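Local coordinates for protein polyhedrin (Uranotaenia sapphirina cypovirus, PDB 4ZQX) that builds the crystalline polyhedra in which cypovirus particles are embedded and binds ATP within its crystal lattice, at residues 30-36 with 99-105; 61-65 with 209-213. All coordinates share one frame; numbering follows the deposited sequence.

From the N terminus, the chain runs through strand 27-34, turns back along strand 40-47 and reaches residues 61-65 before returning as strand 101-107. Interaction 1 closes this first long loop by pairing 30-36 with 99-105, two neighbouring strands inside the six-stranded antiparallel sheet. Interaction 2 opens within that loop, at 61-65, and closes far later in the chain, at 209-213 on 207-211, one of the two outermost strands of that sheet within the chain, so the two contacts cross. The centres of interactions 1 and 2 lie about 12 Å apart. They meet directly where Tyr35 packs against the backbone of 61-65, its CE1 3.4 Å from Trp62 N, joining the end of the central strand pair to the loop that reaches the sheet's edge.

Interaction 1 of 2, residues 30-36 with 99-105; sequences VIVAEYP and PKKLSFY
Glu34 and Lys101, a facing pair on one face of the sheet, both set CG anti to the backbone N (chi1 -175° and 173°), and their chains run side by side. The glutamate stays extended while the lysine bends at chi3, leaving OE2 of Glu34 and NZ of Lys101 4.1 Å apart, too far for a salt bridge; a water donates to the carboxylate and accepts from the ammonium. A second water joins Val32 O to Ser103 OG, giving that carbonyl another donor beside Ser103 N. Strands 30-34 and 101-105 are antiparallel, with Val30-Tyr105, Val32-Ser103 and Glu34-Lys101 as hydrogen-bonded pairs; Val32 N reaches Ser103 O at 2.8 Å. At the end of the pairing Lys100 and Lys101 both face Glu34, a classic beta bulge: Glu34 O takes a bond from Lys100 N at 2.8 Å and a weak one from Lys101 N. This pair of strands lies inside the polyhedrin's six-stranded sheet, between strands 40-47 and 160-166. On the face opposite Glu34, CG1 and CD1 of Ile31 run alongside the Phe104 ring, CG1 3.8 Å from CD2. Farther along, Ala33 CB sits 3.7 Å from Leu102 CD2. Leu102 and Phe104 also meet strand 173-179, joining the two larger sheets. Beyond the bulge, CE1 of Tyr35 lies 3.7 Å from Pro99 CG, while its hydroxyl is hydrogen-bonded to Leu60 O. At the far end, Val30 O lies at the edge of the Tyr105 ring, whose hydroxyl is hydrogen-bonded to Leu230 N and Tyr164 OH.

Interaction 2 of 2, residues 61-65 with 209-213; sequences MWDID and QWFDN
The backbones of 61-65 and 209-213 stay well apart, the nearest CA atoms being those of Trp62 and Trp210 at 8.9 Å, so side chains bridge the gap. Trp210 leaves its strand toward 61-65 and presents the pyrrole edge of its indole. NE1 donates to Asp63 OD1 at 2.9 Å in a nearly straight bond, with an N-H...O angle of 167°; the oxygen lies close to the indole plane and is met on its syn side. Chi1 of 52° places the Asp63 carboxylate between its own backbone N and carbonyl carbon, turned to the indole. Lys41 forms a salt bridge to the same oxygen, and Gln69 hydrogen-bonds OD2. The two tryptophans make an offset edge-to-face pair, Trp210 turning its edge to the Trp62 face, with planes at 67° and CD1 of Trp210 3.7 Å from CZ3 of Trp62. The contact ties the start of the small hairpin of strands 64-65 and 68-69, with the loop before it, to strand 207-211, at one edge of the six-stranded sheet within the chain. Ile64 packs on the same face of Trp62, its CG1 near the ring's rim and 3.9 Å from Trp210 CD1. Tyr73 of the second subunit packs on Ile64 and meets Trp210 edge-to-face.

Interaction 1 of 2, residues 30-36 with 99-105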
loop_
_atom_site.group_PDB
_atom_site.type_symbol
_atom_site.label_atom_id
_atom_site.label_comp_id
_atom_site.label_asym_id
_atom_site.label_seq_id
_atom_site.Cartn_x
_atom_site.Cartn_y
_atom_site.Cartn_z
ATOM N N VAL A 30 11.394 13.335 0.965
ATOM C CA VAL A 30 10.336 14.250 0.568
ATOM C C VAL A 30 10.444 14.527 -0.910
ATOM O O VAL A 30 11.468 14.984 -1.398
ATOM C CB VAL A 30 10.393 15.581 1.323
ATOM C CG1 VAL A 30 9.303 16.539 0.808
ATOM C CG2 VAL A 30 10.215 15.346 2.809
ATOM N N ILE A 31 9.370 14.229 -1.620
ATOM C CA ILE A 31 9.277 14.553 -3.030
ATOM C C ILE A 31 8.376 15.750 -3.184
ATOM O O ILE A 31 7.285 15.770 -2.628
ATOM C CB ILE A 31 8.700 13.370 -3.807
ATOM C CG1 ILE A 31 9.612 12.158 -3.603
ATOM C CG2 ILE A 31 8.552 13.721 -5.295
ATOM C CD1 ILE A 31 9.095 10.889 -4.170
ATOM N N VAL A 32 8.853 16.761 -3.911
ATOM C CA VAL A 32 8.055 17.947 -4.179
ATOM C C VAL A 32 7.828 18.112 -5.672
ATOM O O VAL A 32 8.794 18.192 -6.457
ATOM C CB VAL A 32 8.765 19.222 -3.680
ATOM C CG1 VAL A 32 7.899 20.477 -3.927
ATOM C CG2 VAL A 32 9.149 19.082 -2.209
ATOM N N ALA A 33 6.555 18.183 -6.051
ATOM C CA ALA A 33 6.153 18.513 -7.413
ATOM C C ALA A 33 5.735 19.978 -7.457
ATOM O O ALA A 33 4.948 20.414 -6.635
ATOM C CB ALA A 33 4.978 17.621 -7.853
ATOM N N GLU A 34 6.269 20.728 -8.412
ATOM C CA GLU A 34 5.910 22.135 -8.591
ATOM C C GLU A 34 5.235 22.280 -9.959
ATOM O O GLU A 34 5.706 21.734 -10.955
ATOM C CB GLU A 34 7.146 23.045 -8.470
ATOM C CG GLU A 34 6.802 24.554 -8.526
ATOM C CD GLU A 34 7.972 25.503 -8.218
ATOM O OE1 GLU A 34 7.960 26.632 -8.763
ATOM O OE2 GLU A 34 8.882 25.154 -7.427
ATOM N N TYR A 35 4.128 23.015 -9.988
ATOM C CA TYR A 35 3.288 23.135 -11.176
ATOM C C TYR A 35 3.412 24.539 -11.786
ATOM O O TYR A 35 4.005 25.433 -11.184
ATOM C CB TYR A 35 1.841 22.787 -10.782
ATOM C CG TYR A 35 1.755 21.401 -10.179
ATOM C CD1 TYR A 35 1.562 20.280 -10.980
ATOM C CD2 TYR A 35 1.908 21.200 -8.814
ATOM C CE1 TYR A 35 1.488 19.010 -10.442
ATOM C CE2 TYR A 35 1.838 19.932 -8.262
ATOM C CZ TYR A 35 1.639 18.842 -9.077
ATOM O OH TYR A 35 1.573 17.585 -8.530
ATOM N N PRO A 36 2.872 24.731 -12.992
ATOM C CA PRO A 36 3.095 26.000 -13.698
ATOM C C PRO A 36 2.699 27.288 -12.939
ATOM O O PRO A 36 3.440 28.269 -13.070
ATOM C CB PRO A 36 2.288 25.826 -14.990
ATOM C CG PRO A 36 2.326 24.365 -15.249
ATOM C CD PRO A 36 2.280 23.708 -13.877
ATOM N N PRO A 99 3.391 18.385 -13.464
ATOM C CA PRO A 99 4.488 19.139 -12.843
ATOM C C PRO A 99 5.475 19.669 -13.879
ATOM O O PRO A 99 5.724 18.994 -14.886
ATOM C CB PRO A 99 5.195 18.095 -11.968
ATOM C CG PRO A 99 4.195 16.969 -11.797
ATOM C CD PRO A 99 3.341 16.979 -13.004
ATOM N N LYS A 100 6.016 20.858 -13.629
ATOM C CA LYS A 100 7.125 21.388 -14.402
ATOM C C LYS A 100 8.432 20.799 -13.928
ATOM O O LYS A 100 9.342 20.579 -14.719
ATOM C CB LYS A 100 7.243 22.893 -14.200
ATOM C CG LYS A 100 6.283 23.734 -14.979
ATOM C CD LYS A 100 6.770 25.181 -14.978
ATOM C CE LYS A 100 7.745 25.462 -16.134
ATOM N NZ LYS A 100 7.101 25.344 -17.492
ATOM N N LYS A 101 8.525 20.590 -12.616
ATOM C CA LYS A 101 9.767 20.212 -11.966
ATOM C C LYS A 101 9.473 19.252 -10.818
ATOM O O LYS A 101 8.459 19.393 -10.135
ATOM C CB LYS A 101 10.436 21.473 -11.413
ATOM C CG LYS A 101 11.663 21.207 -10.557
ATOM C CD LYS A 101 12.473 22.488 -10.264
ATOM C CE LYS A 101 11.774 23.389 -9.258
ATOM N NZ LYS A 101 12.648 24.524 -8.803
ATOM N N LEU A 102 10.373 18.292 -10.607
ATOM C CA LEU A 102 10.341 17.434 -9.424
ATOM C C LEU A 102 11.639 17.582 -8.658
ATOM O O LEU A 102 12.713 17.642 -9.265
ATOM C CB LEU A 102 10.163 15.973 -9.806
ATOM C CG LEU A 102 8.886 15.589 -10.538
ATOM C CD1 LEU A 102 8.947 14.150 -11.015
ATOM C CD2 LEU A 102 7.714 15.788 -9.626
ATOM N N SER A 103 11.520 17.667 -7.334
ATOM C CA SER A 103 12.646 17.752 -6.423
ATOM C C SER A 103 12.558 16.594 -5.450
ATOM O O SER A 103 11.501 16.353 -4.878
ATOM C CB SER A 103 12.572 19.056 -5.630
ATOM O OG SER A 103 12.538 20.163 -6.496
ATOM N N PHE A 104 13.682 15.914 -5.249
ATOM C CA PHE A 104 13.769 14.758 -4.371
ATOM C C PHE A 104 14.744 15.086 -3.252
ATOM O O PHE A 104 15.923 15.270 -3.509
ATOM C CB PHE A 104 14.279 13.527 -5.137
ATOM C CG PHE A 104 13.369 13.076 -6.236
ATOM C CD1 PHE A 104 13.394 13.693 -7.473
ATOM C CD2 PHE A 104 12.480 12.040 -6.031
ATOM C CE1 PHE A 104 12.549 13.286 -8.473
ATOM C CE2 PHE A 104 11.641 11.637 -7.028
ATOM C CZ PHE A 104 11.674 12.265 -8.253
ATOM N N TYR A 105 14.245 15.147 -2.020
ATOM C CA TYR A 105 15.056 15.472 -0.851
ATOM C C TYR A 105 15.240 14.227 0.011
ATOM O O TYR A 105 14.262 13.647 0.455
ATOM C CB TYR A 105 14.377 16.588 -0.055
ATOM C CG TYR A 105 14.408 17.904 -0.794
ATOM C CD1 TYR A 105 15.571 18.659 -0.833
ATOM C CD2 TYR A 105 13.297 18.377 -1.481
ATOM C CE1 TYR A 105 15.633 19.852 -1.525
ATOM C CE2 TYR A 105 13.343 19.586 -2.154
ATOM C CZ TYR A 105 14.524 20.314 -2.180
ATOM O OH TYR A 105 14.631 21.522 -2.852
HETATM O O HOH W 1 10.097 20.766 -7.117
HETATM O O HOH W 2 11.117 26.462 -6.934
#

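Interaction 2 of 2, residues 61-65 with 209-213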
loop_
_atom_site.group_PDB
_atom_site.type_symbol
_atom_site.label_atom_id
_atom_site.label_comp_id
_atom_site.label_asym_id
_atom_site.label_seq_id
_atom_site.Cartn_x
_atom_site.Cartn_y
_atom_site.Cartn_z
ATOM N N MET A 61 -0.624 14.450 -10.563
ATOM C CA MET A 61 -1.296 15.579 -11.195
ATOM C C MET A 61 -1.696 16.590 -10.125
ATOM O O MET A 61 -1.990 16.209 -8.996
ATOM C CB MET A 61 -2.553 15.102 -11.925
ATOM C CG MET A 61 -2.312 14.028 -12.956
ATOM S SD MET A 61 -1.526 14.676 -14.428
ATOM C CE MET A 61 -2.979 15.273 -15.269
ATOM N N TRP A 62 -1.702 17.874 -10.462
ATOM C CA TRP A 62 -2.333 18.843 -9.588
ATOM C C TRP A 62 -3.825 18.594 -9.682
ATOM O O TRP A 62 -4.420 18.712 -10.757
ATOM C CB TRP A 62 -1.993 20.280 -9.983
ATOM C CG TRP A 62 -2.669 21.260 -9.109
ATOM C CD1 TRP A 62 -3.728 22.047 -9.427
ATOM C CD2 TRP A 62 -2.351 21.539 -7.741
ATOM N NE1 TRP A 62 -4.092 22.812 -8.340
ATOM C CE2 TRP A 62 -3.255 22.523 -7.295
ATOM C CE3 TRP A 62 -1.378 21.060 -6.853
ATOM C CZ2 TRP A 62 -3.226 23.030 -5.994
ATOM C CZ3 TRP A 62 -1.342 21.575 -5.568
ATOM C CH2 TRP A 62 -2.258 22.548 -5.152
ATOM N N ASP A 63 -4.426 18.240 -8.553
ATOM C CA ASP A 63 -5.766 17.644 -8.546
ATOM C C ASP A 63 -6.862 18.481 -7.884
ATOM O O ASP A 63 -7.912 17.957 -7.491
ATOM C CB ASP A 63 -5.685 16.239 -7.936
ATOM C CG ASP A 63 -4.994 16.209 -6.589
ATOM O OD1 ASP A 63 -4.298 17.168 -6.216
ATOM O OD2 ASP A 63 -5.149 15.190 -5.900
ATOM N N ILE A 64 -6.641 19.786 -7.821
ATOM C CA ILE A 64 -7.605 20.700 -7.214
ATOM C C ILE A 64 -8.268 21.524 -8.303
ATOM O O ILE A 64 -7.587 22.118 -9.149
ATOM C CB ILE A 64 -6.914 21.616 -6.188
ATOM C CG1 ILE A 64 -6.053 20.778 -5.237
ATOM C CG2 ILE A 64 -7.934 22.449 -5.407
ATOM C CD1 ILE A 64 -6.780 19.604 -4.561
ATOM N N ASP A 65 -9.599 21.565 -8.268
ATOM C CA ASP A 65 -10.388 22.278 -9.264
ATOM C C ASP A 65 -11.446 23.076 -8.527
ATOM O O ASP A 65 -12.366 22.508 -7.937
ATOM C CB ASP A 65 -11.034 21.292 -10.246
ATOM C CG ASP A 65 -11.772 21.982 -11.382
ATOM O OD1 ASP A 65 -11.406 23.120 -11.757
ATOM O OD2 ASP A 65 -12.723 21.362 -11.905
ATOM N N GLN A 209 0.804 16.577 1.135
ATOM C CA GLN A 209 0.340 17.937 1.422
ATOM C C GLN A 209 0.293 18.768 0.158
ATOM O O GLN A 209 1.062 18.545 -0.780
ATOM C CB GLN A 209 1.238 18.610 2.463
ATOM C CG GLN A 209 1.101 18.026 3.862
ATOM C CD GLN A 209 2.152 18.568 4.826
ATOM O OE1 GLN A 209 3.348 18.394 4.617
ATOM N NE2 GLN A 209 1.708 19.246 5.872
ATOM N N TRP A 210 -0.627 19.729 0.158
ATOM C CA TRP A 210 -0.850 20.646 -0.952
ATOM C C TRP A 210 -0.526 22.055 -0.488
ATOM O O TRP A 210 -0.926 22.445 0.600
ATOM C CB TRP A 210 -2.321 20.634 -1.356
ATOM C CG TRP A 210 -2.806 19.378 -1.999
ATOM C CD1 TRP A 210 -3.026 19.182 -3.328
ATOM C CD2 TRP A 210 -3.157 18.156 -1.346
ATOM N NE1 TRP A 210 -3.488 17.907 -3.549
ATOM C CE2 TRP A 210 -3.577 17.255 -2.345
ATOM C CE3 TRP A 210 -3.152 17.732 -0.017
ATOM C CZ2 TRP A 210 -3.986 15.957 -2.062
ATOM C CZ3 TRP A 210 -3.562 16.427 0.267
ATOM C CH2 TRP A 210 -3.979 15.559 -0.757
ATOM N N PHE A 211 0.183 22.818 -1.314
ATOM C CA PHE A 211 0.500 24.215 -1.012
ATOM C C PHE A 211 0.247 25.084 -2.244
ATOM O O PHE A 211 0.470 24.648 -3.379
ATOM C CB PHE A 211 1.962 24.355 -0.580
ATOM C CG PHE A 211 2.334 23.499 0.596
ATOM C CD1 PHE A 211 2.154 23.954 1.894
ATOM C CD2 PHE A 211 2.860 22.244 0.404
ATOM C CE1 PHE A 211 2.504 23.153 2.988
ATOM C CE2 PHE A 211 3.199 21.440 1.492
ATOM C CZ PHE A 211 3.017 21.901 2.778
ATOM N N ASP A 212 -0.209 26.314 -2.032
ATOM C CA ASP A 212 -0.509 27.190 -3.167
ATOM C C ASP A 212 0.726 27.848 -3.751
ATOM O O ASP A 212 0.712 28.280 -4.902
ATOM C CB ASP A 212 -1.552 28.252 -2.796
ATOM C CG ASP A 212 -2.935 27.674 -2.721
ATOM O OD1 ASP A 212 -3.417 27.221 -3.757
ATOM O OD2 ASP A 212 -3.535 27.645 -1.639
ATOM N N ASN A 213 1.797 27.906 -2.970
ATOM C CA ASN A 213 3.055 28.473 -3.441
ATOM C C ASN A 213 4.218 27.914 -2.640
ATOM O O ASN A 213 4.026 27.339 -1.577
ATOM C CB ASN A 213 3.026 30.012 -3.407
ATOM C CG ASN A 213 2.742 30.584 -2.015
ATOM O OD1 ASN A 213 3.470 30.310 -1.050
ATOM N ND2 ASN A 213 1.687 31.405 -1.912
#